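Local coordinates for osmotically inducible lipoprotein OsmE (Pseudomonas aeruginosa PAO1, PDB 4DM5) that is of unknown function but, as a lipoprotein with a BamE-type domain, probably acts at the bacterial outer membrane, at residues A[44-49]-A[68-73]. Sequence-based numbering, arbitrary orientation.
Sequences QKRLMK and YVSFDG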
ATOM      1  N   GLN A  44      -1.567   5.593   8.566  1.00 24.63           N
ATOM      2  CA  GLN A  44      -2.081   5.210   9.898  1.00 28.65           C
ATOM      3  C   GLN A  44      -1.250   4.117  10.510  1.00 24.52           C
ATOM      4  O   GLN A  44      -0.432   3.397   9.876  1.00 24.01           O
ATOM      5  CB  GLN A  44      -3.531   4.784   9.802  1.00 27.86           C
ATOM      6  CG  GLN A  44      -3.703   3.510   8.950  1.00 29.32           C
ATOM      7  CD  GLN A  44      -5.158   3.184   8.556  1.00 35.82           C
ATOM      8  OE1 GLN A  44      -5.627   2.104   8.852  1.00 38.78           O
ATOM      9  NE2 GLN A  44      -5.839   4.082   7.829  1.00 38.82           N
ATOM     10  N   LYS A  45      -1.402   4.009  11.837  1.00 27.63           N
ATOM     11  CA  LYS A  45      -0.807   2.955  12.527  1.00 25.88           C
ATOM     12  C   LYS A  45      -1.586   1.696  12.185  1.00 24.25           C
ATOM     13  O   LYS A  45      -2.810   1.742  12.000  1.00 29.44           O
ATOM     14  CB  LYS A  45      -1.017   3.288  14.057  1.00 28.51           C
ATOM     15  CG  LYS A  45      -0.691   2.091  14.911  1.00 34.15           C
ATOM     16  CD  LYS A  45       0.795   2.005  15.152  1.00 36.90           C
ATOM     17  CE  LYS A  45       1.141   0.666  15.768  1.00 33.74           C
ATOM     18  NZ  LYS A  45       0.814  -0.510  14.930  1.00 32.74           N
ATOM     19  N   ARG A  46      -0.912   0.537  12.052  1.00 23.41           N
ATOM     20  CA  ARG A  46      -1.590  -0.743  11.786  1.00 26.29           C
ATOM     21  C   ARG A  46      -2.378  -1.131  13.016  1.00 26.98           C
ATOM     22  O   ARG A  46      -1.833  -1.099  14.116  1.00 27.11           O
ATOM     23  CB  ARG A  46      -0.704  -1.918  11.304  1.00 27.37           C
ATOM     24  CG  ARG A  46       0.031  -1.644  10.036  1.00 28.62           C
ATOM     25  CD  ARG A  46       1.088  -2.727   9.931  1.00 25.19           C
ATOM     26  NE  ARG A  46       0.638  -4.003   9.339  1.00 25.45           N
ATOM     27  CZ  ARG A  46       1.519  -4.838   8.801  1.00 22.61           C
ATOM     28  NH1 ARG A  46       2.721  -4.435   8.786  1.00 23.93           N
ATOM     29  NH2 ARG A  46       1.170  -5.980   8.237  1.00 25.97           N
ATOM     30  N   LEU A  47      -3.631  -1.493  12.810  1.00 27.65           N
ATOM     31  CA  LEU A  47      -4.446  -1.821  13.966  1.00 29.09           C
ATOM     32  C   LEU A  47      -3.984  -3.034  14.712  1.00 29.43           C
ATOM     33  O   LEU A  47      -3.950  -3.000  15.945  1.00 33.05           O
ATOM     34  CB  LEU A  47      -5.909  -1.992  13.491  1.00 29.19           C
ATOM     35  CG  LEU A  47      -6.937  -2.136  14.603  1.00 34.71           C
ATOM     36  CD1 LEU A  47      -7.137  -0.783  15.335  1.00 34.94           C
ATOM     37  CD2 LEU A  47      -8.255  -2.627  13.988  1.00 33.55           C
HETATM   38  N   MSE A  48      -3.640  -4.103  14.000  1.00 32.21           N
HETATM   39  CA  MSE A  48      -3.395  -5.419  14.602  1.00 34.40           C
HETATM   40  C   MSE A  48      -1.959  -5.888  14.719  1.00 39.22           C
HETATM   41  O   MSE A  48      -1.719  -6.852  15.397  1.00 38.63           O
HETATM   42  CB  MSE A  48      -4.118  -6.525  13.856  1.00 37.31           C
HETATM   43  CG  MSE A  48      -5.601  -6.120  13.709  1.00 33.93           C
HETATM   44 SE   MSE A  48      -6.654  -6.110  15.406  0.65 42.91          SE
HETATM   45  CE  MSE A  48      -5.975  -7.934  15.662  1.00 37.25           C
ATOM     46  N   LYS A  49      -1.020  -5.236  14.022  1.00 35.54           N
ATOM     47  CA  LYS A  49       0.437  -5.656  13.959  1.00 37.31           C
ATOM     48  C   LYS A  49       1.300  -4.449  14.265  1.00 36.68           C
ATOM     49  O   LYS A  49       0.863  -3.320  14.069  1.00 31.26           O
ATOM     50  CB  LYS A  49       0.805  -6.193  12.589  1.00 39.15           C
ATOM     51  CG  LYS A  49       0.135  -7.490  12.292  1.00 44.80           C
ATOM     52  CD  LYS A  49       0.616  -8.204  11.068  1.00 48.67           C
ATOM     53  CE  LYS A  49      -0.320  -9.396  10.912  1.00 50.91           C
ATOM     54  NZ  LYS A  49      -0.257 -10.052   9.569  1.00 53.50           N
ATOM     55  N   TYR A  68      -2.489  -0.202  -1.037  1.00 13.86           N
ATOM     56  CA  TYR A  68      -1.775   0.076   0.262  1.00 13.40           C
ATOM     57  C   TYR A  68      -0.346  -0.415   0.149  1.00 12.08           C
ATOM     58  O   TYR A  68      -0.021  -1.356  -0.596  1.00 12.73           O
ATOM     59  CB  TYR A  68      -2.476  -0.546   1.465  1.00 14.58           C
ATOM     60  CG  TYR A  68      -2.143  -1.962   1.709  1.00 13.77           C
ATOM     61  CD1 TYR A  68      -1.025  -2.395   2.419  1.00 14.46           C
ATOM     62  CD2 TYR A  68      -2.971  -2.994   1.136  1.00 15.16           C
ATOM     63  CE1 TYR A  68      -0.633  -3.692   2.578  1.00 14.45           C
ATOM     64  CE2 TYR A  68      -2.642  -4.349   1.355  1.00 15.32           C
ATOM     65  CZ  TYR A  68      -1.444  -4.705   2.018  1.00 15.03           C
ATOM     66  OH  TYR A  68      -1.113  -6.021   2.233  1.00 16.43           O
ATOM     67  N   VAL A  69       0.497   0.191   0.986  1.00 12.75           N
ATOM     68  CA  VAL A  69       1.775  -0.425   1.331  1.00 12.64           C
ATOM     69  C   VAL A  69       1.933  -0.451   2.863  1.00 13.24           C
ATOM     70  O   VAL A  69       1.614   0.583   3.500  1.00 15.91           O
ATOM     71  CB  VAL A  69       2.945   0.458   0.755  1.00 14.52           C
ATOM     72  CG1 VAL A  69       4.306  -0.153   1.126  1.00 15.32           C
ATOM     73  CG2 VAL A  69       2.840   0.545  -0.772  1.00 14.97           C
ATOM     74  N   SER A  70       2.231  -1.632   3.380  1.00 13.35           N
ATOM     75  CA  SER A  70       2.400  -1.724   4.846  1.00 14.17           C
ATOM     76  C   SER A  70       3.844  -1.936   5.186  1.00 14.49           C
ATOM     77  O   SER A  70       4.651  -2.479   4.400  1.00 14.29           O
ATOM     78  CB  SER A  70       1.532  -2.855   5.399  1.00 14.78           C
ATOM     79  OG  SER A  70       1.942  -4.151   4.925  1.00 15.69           O
ATOM     80  N   PHE A  71       4.145  -1.496   6.438  1.00 15.41           N
ATOM     81  CA  PHE A  71       5.467  -1.571   6.937  1.00 16.16           C
ATOM     82  C   PHE A  71       5.468  -2.301   8.271  1.00 16.44           C
ATOM     83  O   PHE A  71       4.488  -2.162   9.047  1.00 18.05           O
ATOM     84  CB  PHE A  71       6.049  -0.169   7.235  1.00 16.42           C
ATOM     85  CG  PHE A  71       6.091   0.698   6.018  1.00 16.33           C
ATOM     86  CD1 PHE A  71       7.219   0.735   5.173  1.00 16.54           C
ATOM     87  CD2 PHE A  71       4.924   1.447   5.640  1.00 17.66           C
ATOM     88  CE1 PHE A  71       7.199   1.504   4.035  1.00 17.71           C
ATOM     89  CE2 PHE A  71       4.918   2.188   4.462  1.00 18.29           C
ATOM     90  CZ  PHE A  71       6.048   2.257   3.679  1.00 17.07           C
ATOM     91  N   ASP A  72       6.499  -3.145   8.498  1.00 17.62           N
ATOM     92  CA  ASP A  72       6.588  -3.828   9.786  1.00 19.86           C
ATOM     93  C   ASP A  72       7.034  -2.894  10.927  1.00 20.75           C
ATOM     94  O   ASP A  72       7.227  -1.687  10.748  1.00 20.48           O
ATOM     95  CB  ASP A  72       7.486  -5.096   9.633  1.00 22.09           C
ATOM     96  CG  ASP A  72       8.964  -4.744   9.367  1.00 25.21           C
ATOM     97  OD1 ASP A  72       9.415  -3.599   9.616  1.00 23.72           O
ATOM     98  OD2 ASP A  72       9.731  -5.574   8.766  1.00 28.87           O
ATOM     99  N   GLY A  73       7.241  -3.446  12.119  1.00 21.39           N
ATOM    100  CA  GLY A  73       7.623  -2.585  13.272  1.00 24.48           C
ATOM    101  C   GLY A  73       8.991  -1.948  13.134  1.00 24.92           C
ATOM    102  O   GLY A  73       9.257  -0.957  13.818  1.00 25.49           O
TER
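The CA atoms of 44-49 and 68-73 come nearest at Arg46 and Ser70, 8.1 Å apart. That spacing fits the four-stranded antiparallel sheet of this BamE-type domain, in which strand 52-60 runs between strands 42-45 and 63-71 and pairs with both. Segment 44-49 leaves its edge strand after Lys45 and turns, whereas 68-73 remains extended through most of its length. The two segments therefore meet through one long side chain, and only 133 Å² is buried between them.

That side chain belongs to Arg46, whose CB points toward segment 68-73. CG stands anti to the carbonyl carbon, and a bend at chi3 (84°) sets the guanidinium between two aliphatic carbons. Ser70 CB lies over the centre of one face, 3.9 Å from Arg46 CZ. Lys49 CB approaches the opposite face, displaced toward its rim. Ser70 OG, also near the first face, hydrogen-bonds to Asp78 OD1, while Arg46 NH1 makes a salt bridge to OD2 of the same carboxylate; NH2 forms another with Glu92 of helix 85-94. With partners on strand 77-81 and on the helix, the guanidinium ties the turn after strand 42-45 to both elements, and the two carboxylates would be expected to stabilise its positive charge.

On the first segment, the Lys45 side chain curls over the following residue, and NZ donates to Arg46 O at 2.8 Å, on a lone pair in the carbonyl plane. It also bonds to Gly51 O, linking both ends of the turn that leads into strand 52-60.

The direct polar link across the segments runs from Arg46 NH1 to Phe71 O, 2.9 Å long. It is bent to 138° at the hydrogen. The acceptor lies close to the guanidinium plane, yet NH1 stands well above the plane of the Phe71 carbonyl, 68° out of it.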